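Local coordinates for protein pterin-4-alpha-carbinolamine dehydratase MoaB2 (Mycobacterium marinum, PDB 3RFQ) that probably takes part in molybdenum cofactor biosynthesis, as a MogA/MoaB-family protein expected to bind a pterin intermediate, at residues C[57-60]-C[64-67]; C[80-85]-C[151-156]; C[109-114]-C[142-147]. All blocks are in the same frame, centred on the assembly; numbering follows the deposited sequence.

Contact 1: residues C[57-60]-C[64-67]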
loop_
_atom_site.group_PDB
_atom_site.type_symbol
_atom_site.label_atom_id
_atom_site.label_comp_id
_atom_site.label_asym_id
_atom_site.label_seq_id
_atom_site.Cartn_x
_atom_site.Cartn_y
_atom_site.Cartn_z
ATOM N N LEU C 57 9.792 -8.131 22.191
ATOM C CA LEU C 57 8.880 -8.289 21.050
ATOM C C LEU C 57 8.765 -9.747 20.579
ATOM O O LEU C 57 7.670 -10.213 20.270
ATOM C CB LEU C 57 9.298 -7.364 19.890
ATOM C CG LEU C 57 9.322 -5.865 20.263
ATOM C CD1 LEU C 57 9.917 -4.992 19.133
ATOM C CD2 LEU C 57 7.940 -5.338 20.620
ATOM N N LEU C 58 9.884 -10.466 20.533
ATOM C CA LEU C 58 9.852 -11.891 20.230
ATOM C C LEU C 58 9.011 -12.666 21.277
ATOM O O LEU C 58 8.159 -13.471 20.921
ATOM C CB LEU C 58 11.270 -12.444 20.170
ATOM C CG LEU C 58 12.066 -12.153 18.885
ATOM C CD1 LEU C 58 13.487 -12.627 19.055
ATOM C CD2 LEU C 58 11.434 -12.838 17.686
ATOM N N THR C 59 9.225 -12.376 22.557
ATOM C CA THR C 59 8.533 -13.070 23.623
ATOM C C THR C 59 7.024 -12.810 23.573
ATOM O O THR C 59 6.213 -13.697 23.848
ATOM C CB THR C 59 9.095 -12.625 24.954
ATOM O OG1 THR C 59 10.496 -12.938 24.996
ATOM C CG2 THR C 59 8.347 -13.303 26.151
ATOM N N GLU C 60 6.648 -11.587 23.212
ATOM C CA GLU C 60 5.244 -11.191 23.136
ATOM C C GLU C 60 4.529 -11.891 21.966
ATOM O O GLU C 60 3.353 -12.211 22.045
ATOM C CB GLU C 60 5.178 -9.662 23.033
ATOM C CG GLU C 60 3.790 -9.064 22.905
ATOM C CD GLU C 60 3.864 -7.535 22.725
ATOM O OE1 GLU C 60 4.052 -6.844 23.749
ATOM O OE2 GLU C 60 3.735 -7.037 21.575
ATOM N N VAL C 64 10.175 -18.297 22.499
ATOM C CA VAL C 64 11.072 -18.409 23.636
ATOM C C VAL C 64 12.457 -17.966 23.158
ATOM O O VAL C 64 12.991 -18.547 22.207
ATOM C CB VAL C 64 11.134 -19.866 24.168
ATOM C CG1 VAL C 64 12.217 -20.020 25.220
ATOM C CG2 VAL C 64 9.831 -20.220 24.818
ATOM N N VAL C 65 13.021 -16.942 23.794
ATOM C CA VAL C 65 14.278 -16.319 23.344
ATOM C C VAL C 65 15.546 -16.925 24.009
ATOM O O VAL C 65 15.767 -16.756 25.197
ATOM C CB VAL C 65 14.219 -14.782 23.530
ATOM C CG1 VAL C 65 15.526 -14.108 23.066
ATOM C CG2 VAL C 65 13.039 -14.209 22.778
ATOM N N ASP C 66 16.362 -17.636 23.220
ATOM C CA ASP C 66 17.601 -18.250 23.693
ATOM C C ASP C 66 18.502 -17.212 24.350
ATOM O O ASP C 66 19.118 -17.484 25.390
ATOM C CB ASP C 66 18.401 -18.857 22.528
ATOM C CG ASP C 66 17.912 -20.235 22.098
ATOM O OD1 ASP C 66 16.910 -20.735 22.632
ATOM O OD2 ASP C 66 18.561 -20.833 21.207
ATOM N N GLY C 67 18.585 -16.039 23.724
ATOM C CA GLY C 67 19.467 -14.978 24.168
ATOM C C GLY C 67 19.756 -13.983 23.062
ATOM O O GLY C 67 19.110 -13.995 22.025
HETATM O O HOH W 1 11.768 -15.471 25.830
#
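L58 meets V65 across the short turn that joins the end of helix 51-60 to strand 63-71, and its CB lies 3.6 Å from V65 CG2. The two side chains cross at about a right angle, with L58 CD1 farther along at 4.1 Å from the same V65 CG2. Beyond this touch the leucine continues inward to A33 and V35 of the neighbouring strand, L92 and V94 of the next one, and M167 of helix 160-180. T59, one residue on, sits at the solvent side of the contact. With chi1 at -60° its hydroxyl stands beside the backbone N, where OG1 comes to 3.6 Å from V65 CG2 and also hydrogen-bonds T55 O one turn back. A water spans the remaining gap: it donates to T59 OG1 at 3.0 Å and accepts from V65 N at 2.8 Å. The backbone of V64 and D66 pairs with strand 31-38, whereas the V65 amide is taken up by this water, consistent with 63-71 being the outermost strand of the sheet within this chain. E60 makes no contact with 64-67; its carboxylate forms salt bridges with R160 and R164 of the second subunit. The contact thus illustrates the second half of a beta-alpha-beta crossover, in which strand 31-38, helix 51-60 and the parallel outer strand 63-71 form one unit of a Rossmann-like alpha/beta fold.

Contact 2: residues C[80-85]-C[151-156]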
loop_
_atom_site.group_PDB
_atom_site.type_symbol
_atom_site.label_atom_id
_atom_site.label_comp_id
_atom_site.label_asym_id
_atom_site.label_seq_id
_atom_site.Cartn_x
_atom_site.Cartn_y
_atom_site.Cartn_z
ATOM N N ASN C 80 29.368 -16.554 11.210
ATOM C CA ASN C 80 29.547 -17.544 12.274
ATOM C C ASN C 80 28.422 -17.539 13.304
ATOM O O ASN C 80 28.021 -18.606 13.765
ATOM C CB ASN C 80 30.897 -17.388 12.976
ATOM C CG ASN C 80 32.061 -17.875 12.123
ATOM O OD1 ASN C 80 31.891 -18.225 10.946
ATOM N ND2 ASN C 80 33.264 -17.898 12.716
ATOM N N ALA C 81 27.936 -16.360 13.688
ATOM C CA ALA C 81 26.842 -16.291 14.648
ATOM C C ALA C 81 25.575 -16.939 14.068
ATOM O O ALA C 81 24.848 -17.639 14.775
ATOM C CB ALA C 81 26.573 -14.854 15.059
ATOM N N LEU C 82 25.327 -16.718 12.779
ATOM C CA LEU C 82 24.146 -17.275 12.138
ATOM C C LEU C 82 24.230 -18.773 11.973
ATOM O O LEU C 82 23.222 -19.460 12.194
ATOM C CB LEU C 82 23.860 -16.621 10.784
ATOM C CG LEU C 82 23.643 -15.110 10.780
ATOM C CD1 LEU C 82 23.699 -14.603 9.334
ATOM C CD2 LEU C 82 22.334 -14.747 11.475
ATOM N N ASN C 83 25.403 -19.278 11.580
ATOM C CA ASN C 83 25.609 -20.711 11.372
ATOM C C ASN C 83 25.414 -21.490 12.678
ATOM O O ASN C 83 24.785 -22.555 12.698
ATOM C CB ASN C 83 26.998 -21.005 10.793
ATOM C CG ASN C 83 27.051 -20.919 9.250
ATOM O OD1 ASN C 83 26.043 -21.111 8.555
ATOM N ND2 ASN C 83 28.252 -20.665 8.714
ATOM N N THR C 84 25.958 -20.948 13.765
ATOM C CA THR C 84 25.817 -21.537 15.094
ATOM C C THR C 84 24.330 -21.664 15.463
ATOM O O THR C 84 23.891 -22.737 15.905
ATOM C CB THR C 84 26.591 -20.700 16.143
ATOM O OG1 THR C 84 27.977 -20.759 15.821
ATOM C CG2 THR C 84 26.394 -21.229 17.556
ATOM N N ALA C 85 23.558 -20.597 15.245
ATOM C CA ALA C 85 22.116 -20.650 15.513
ATOM C C ALA C 85 21.408 -21.701 14.651
ATOM O O ALA C 85 20.591 -22.481 15.155
ATOM C CB ALA C 85 21.473 -19.296 15.349
ATOM N N THR C 151 15.798 -23.111 9.881
ATOM C CA THR C 151 15.771 -21.850 10.588
ATOM C C THR C 151 15.383 -20.696 9.689
ATOM O O THR C 151 16.008 -20.478 8.644
ATOM C CB THR C 151 17.150 -21.542 11.223
ATOM O OG1 THR C 151 17.497 -22.593 12.146
ATOM C CG2 THR C 151 17.123 -20.193 11.963
ATOM N N LEU C 152 14.376 -19.941 10.119
ATOM C CA LEU C 152 14.018 -18.671 9.473
ATOM C C LEU C 152 14.936 -17.547 9.991
ATOM O O LEU C 152 15.064 -17.371 11.195
ATOM C CB LEU C 152 12.519 -18.340 9.699
ATOM C CG LEU C 152 12.020 -16.944 9.257
ATOM C CD1 LEU C 152 12.122 -16.680 7.720
ATOM C CD2 LEU C 152 10.585 -16.682 9.764
ATOM N N VAL C 153 15.578 -16.810 9.085
ATOM C CA VAL C 153 16.491 -15.708 9.442
ATOM C C VAL C 153 15.975 -14.437 8.777
ATOM O O VAL C 153 15.718 -14.427 7.581
ATOM C CB VAL C 153 17.910 -15.958 8.879
ATOM C CG1 VAL C 153 18.885 -14.785 9.189
ATOM C CG2 VAL C 153 18.465 -17.321 9.359
ATOM N N VAL C 154 15.833 -13.378 9.556
ATOM C CA VAL C 154 15.332 -12.087 9.063
ATOM C C VAL C 154 16.293 -10.988 9.491
ATOM O O VAL C 154 16.646 -10.923 10.660
ATOM C CB VAL C 154 13.886 -11.826 9.605
ATOM C CG1 VAL C 154 13.349 -10.445 9.128
ATOM C CG2 VAL C 154 12.940 -12.978 9.140
ATOM N N ASN C 155 16.784 -10.174 8.558
ATOM C CA ASN C 155 17.670 -9.061 8.908
ATOM C C ASN C 155 16.824 -7.815 9.030
ATOM O O ASN C 155 16.134 -7.435 8.078
ATOM C CB ASN C 155 18.712 -8.751 7.820
ATOM C CG ASN C 155 19.562 -9.956 7.371
ATOM O OD1 ASN C 155 19.825 -10.065 6.181
ATOM N ND2 ASN C 155 20.049 -10.805 8.302
ATOM N N LEU C 156 16.866 -7.153 10.179
ATOM C CA LEU C 156 16.249 -5.814 10.295
ATOM C C LEU C 156 17.289 -4.682 10.362
ATOM O O LEU C 156 18.416 -4.885 10.848
ATOM C CB LEU C 156 15.356 -5.756 11.537
ATOM C CG LEU C 156 14.259 -6.813 11.694
ATOM C CD1 LEU C 156 13.513 -6.587 13.033
ATOM C CD2 LEU C 156 13.303 -6.766 10.515
#
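N80 O is gripped twice within helix 75-87, by T84 N at 3.1 Å and by T84 OG1 at 3.0 Å, the two donors arriving from opposite faces of the carbonyl plane. The hydroxyl meets it at a C=O...donor angle of 153°, tilted from the plane; it serves the helix's own backbone, on the side turned from the sheet. The side facing strand 151-156 is apolar by contrast. L82 points toward the strand, and its CD2 comes to 4.1 Å from V153 CG1, the two side chains crossing obliquely. With V153 chi1 at 178°, CG1 lies anti to the backbone N and is the branch offered to the leucine. Here the helix rides on one face of the central sheet of an alpha/beta/alpha sandwich, its backbone standing well off the strand: L82 CA and V153 CA are 8.3 Å apart. V93, on the adjacent parallel strand, fills in by touching L82, A85 and T151 alike. Near the start of the strand A85 O approaches T151 OG1 only to 4.3 Å, too far for a bond, and the threonine hydroxyl is held instead by V90 O. L152 and V154 face the opposite layer, where they pack on helices 120-132 and 160-180. Farther along, buried N155 sends ND2 to S95 OG and T111 OG1, which ties the strand to helix 107-114.

Contact 3: residues C[109-114]-C[142-147]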
loop_
_atom_site.group_PDB
_atom_site.type_symbol
_atom_site.label_atom_id
_atom_site.label_comp_id
_atom_site.label_asym_id
_atom_site.label_seq_id
_atom_site.Cartn_x
_atom_site.Cartn_y
_atom_site.Cartn_z
ATOM N N GLU C 109 25.200 -9.503 2.900
ATOM C CA GLU C 109 26.219 -10.335 2.249
ATOM C C GLU C 109 26.549 -11.561 3.107
ATOM O O GLU C 109 26.681 -12.668 2.574
ATOM C CB GLU C 109 27.516 -9.546 1.931
ATOM C CG GLU C 109 27.416 -8.513 0.805
ATOM C CD GLU C 109 26.265 -7.538 1.025
ATOM O OE1 GLU C 109 26.260 -6.825 2.058
ATOM O OE2 GLU C 109 25.330 -7.537 0.195
ATOM N N SER C 110 26.705 -11.355 4.416
ATOM C CA SER C 110 26.904 -12.471 5.366
ATOM C C SER C 110 25.709 -13.425 5.362
ATOM O O SER C 110 25.875 -14.655 5.388
ATOM C CB SER C 110 27.106 -11.964 6.796
ATOM O OG SER C 110 28.199 -11.065 6.896
ATOM N N THR C 111 24.506 -12.856 5.345
ATOM C CA THR C 111 23.283 -13.658 5.403
ATOM C C THR C 111 23.068 -14.477 4.120
ATOM O O THR C 111 22.746 -15.662 4.178
ATOM C CB THR C 111 22.084 -12.770 5.737
ATOM O OG1 THR C 111 22.344 -12.146 6.998
ATOM C CG2 THR C 111 20.773 -13.585 5.811
ATOM N N ARG C 112 23.278 -13.861 2.968
ATOM C CA ARG C 112 23.028 -14.535 1.687
ATOM C C ARG C 112 23.746 -15.881 1.581
ATOM O O ARG C 112 23.196 -16.832 1.035
ATOM C CB ARG C 112 23.474 -13.644 0.515
ATOM C CG ARG C 112 22.938 -14.084 -0.854
ATOM C CD ARG C 112 23.246 -13.022 -1.927
ATOM N NE ARG C 112 22.545 -11.743 -1.709
ATOM C CZ ARG C 112 23.126 -10.565 -1.455
ATOM N NH1 ARG C 112 24.450 -10.453 -1.373
ATOM N NH2 ARG C 112 22.377 -9.487 -1.286
ATOM N N GLU C 113 24.970 -15.933 2.103
ATOM C CA GLU C 113 25.822 -17.118 2.030
ATOM C C GLU C 113 25.260 -18.329 2.748
ATOM O O GLU C 113 25.438 -19.463 2.299
ATOM C CB GLU C 113 27.199 -16.809 2.605
ATOM C CG GLU C 113 28.130 -16.196 1.611
ATOM C CD GLU C 113 28.248 -17.044 0.352
ATOM O OE1 GLU C 113 28.816 -18.168 0.452
ATOM O OE2 GLU C 113 27.758 -16.576 -0.716
ATOM N N ILE C 114 24.592 -18.085 3.865
ATOM C CA ILE C 114 24.046 -19.176 4.643
ATOM C C ILE C 114 22.586 -19.518 4.312
ATOM O O ILE C 114 22.118 -20.554 4.761
ATOM C CB ILE C 114 24.265 -18.975 6.155
ATOM C CG1 ILE C 114 23.575 -17.714 6.666
ATOM C CG2 ILE C 114 25.734 -18.859 6.433
ATOM C CD1 ILE C 114 22.224 -17.944 7.223
ATOM N N ARG C 142 18.600 -3.200 2.982
ATOM C CA ARG C 142 19.000 -4.315 2.103
ATOM C C ARG C 142 18.939 -5.667 2.844
ATOM O O ARG C 142 19.431 -6.707 2.347
ATOM C CB ARG C 142 20.410 -4.091 1.547
ATOM C CG ARG C 142 20.717 -2.726 0.893
ATOM C CD ARG C 142 22.056 -2.772 0.146
ATOM N NE ARG C 142 23.132 -3.018 1.078
ATOM C CZ ARG C 142 23.876 -4.129 1.152
ATOM N NH1 ARG C 142 23.730 -5.123 0.301
ATOM N NH2 ARG C 142 24.811 -4.213 2.088
ATOM N N GLY C 143 18.370 -5.666 4.044
ATOM C CA GLY C 143 18.269 -6.909 4.819
ATOM C C GLY C 143 17.507 -7.985 4.060
ATOM O O GLY C 143 16.540 -7.698 3.345
ATOM N N LEU C 144 17.979 -9.215 4.200
ATOM C CA LEU C 144 17.343 -10.390 3.621
ATOM C C LEU C 144 16.434 -11.136 4.583
ATOM O O LEU C 144 16.490 -10.953 5.812
ATOM C CB LEU C 144 18.425 -11.366 3.192
ATOM C CG LEU C 144 19.478 -10.766 2.259
ATOM C CD1 LEU C 144 20.468 -11.861 1.896
ATOM C CD2 LEU C 144 18.850 -10.091 0.994
ATOM N N ALA C 145 15.634 -12.033 4.027
ATOM C CA ALA C 145 14.854 -12.951 4.848
ATOM C C ALA C 145 14.826 -14.270 4.092
ATOM O O ALA C 145 14.699 -14.288 2.871
ATOM C CB ALA C 145 13.450 -12.440 5.027
ATOM N N GLY C 146 14.936 -15.364 4.816
ATOM C CA GLY C 146 14.910 -16.669 4.188
ATOM C C GLY C 146 15.159 -17.837 5.127
ATOM O O GLY C 146 15.261 -17.674 6.352
ATOM N N VAL C 147 15.280 -19.018 4.536
ATOM C CA VAL C 147 15.440 -20.240 5.297
ATOM C C VAL C 147 16.828 -20.823 5.101
ATOM O O VAL C 147 17.339 -20.917 3.974
ATOM C CB VAL C 147 14.345 -21.267 4.950
ATOM C CG1 VAL C 147 14.549 -22.535 5.735
ATOM C CG2 VAL C 147 12.968 -20.701 5.307
#
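A salt-bridge network pins helix 107-114 to the loop that leads into strand 145-148, with E109 and R142 at its centre. R142 grips the carboxylate end-on with two nitrogens: NH2 reaches E109 OE1 at 3.0 Å and NH1 reaches E109 OE2 at 2.9 Å. Both bonds are nearly straight, at 169°, and both oxygens are met on the syn side. They lie in the guanidinium plane, whereas the carboxylate is turned from it by 21°. E109 starts away from the loop, and a bend at chi2 (53°) brings the carboxylate back to the arginine. R112, one turn later on the helix, adds a weak bond from NH1 to E109 OE2 at 3.4 Å, so that two guanidinium groups share one carboxylate. R142 NE is held in turn by G100 O, in a glycine-rich GGTG turn that, as in MogA and MoaB relatives, probably borders the pterin pocket; the R142 backbone also pairs with T99 there, and E118 of the third subunit packs against its side chain. The apolar half of the contact belongs to L144. Its CD1 lodges against the helix backbone, 3.6 Å from R112 N, and lies 3.8 Å from R112 CB. Closer to the loop, T111 CG2 passes L144 CB at 4.2 Å, while T111 OG1 bonds back to T107 O.

How the contacts relate
The three contacts show how one sheet organises separate layers. Contacts 2 and 3 adjoin, with centres 8 Å apart: strands 151-156 and 145-148 are antiparallel neighbours, joined by V153 N to G146 O at 2.9 Å, while N155 OD1 meets L144 N at 2.8 Å. Contact 1 lies toward the other edge of the sheet, its centre 15 Å from that of contact 2 and 21 Å from that of contact 3. Its helix shares a layer with helix 160-180, whereas helices 75-87 and 107-114 cover the opposite face. The sodium ion, bound by S129 and D165, belongs to the former layer; the GGTG turn lies beside contact 3.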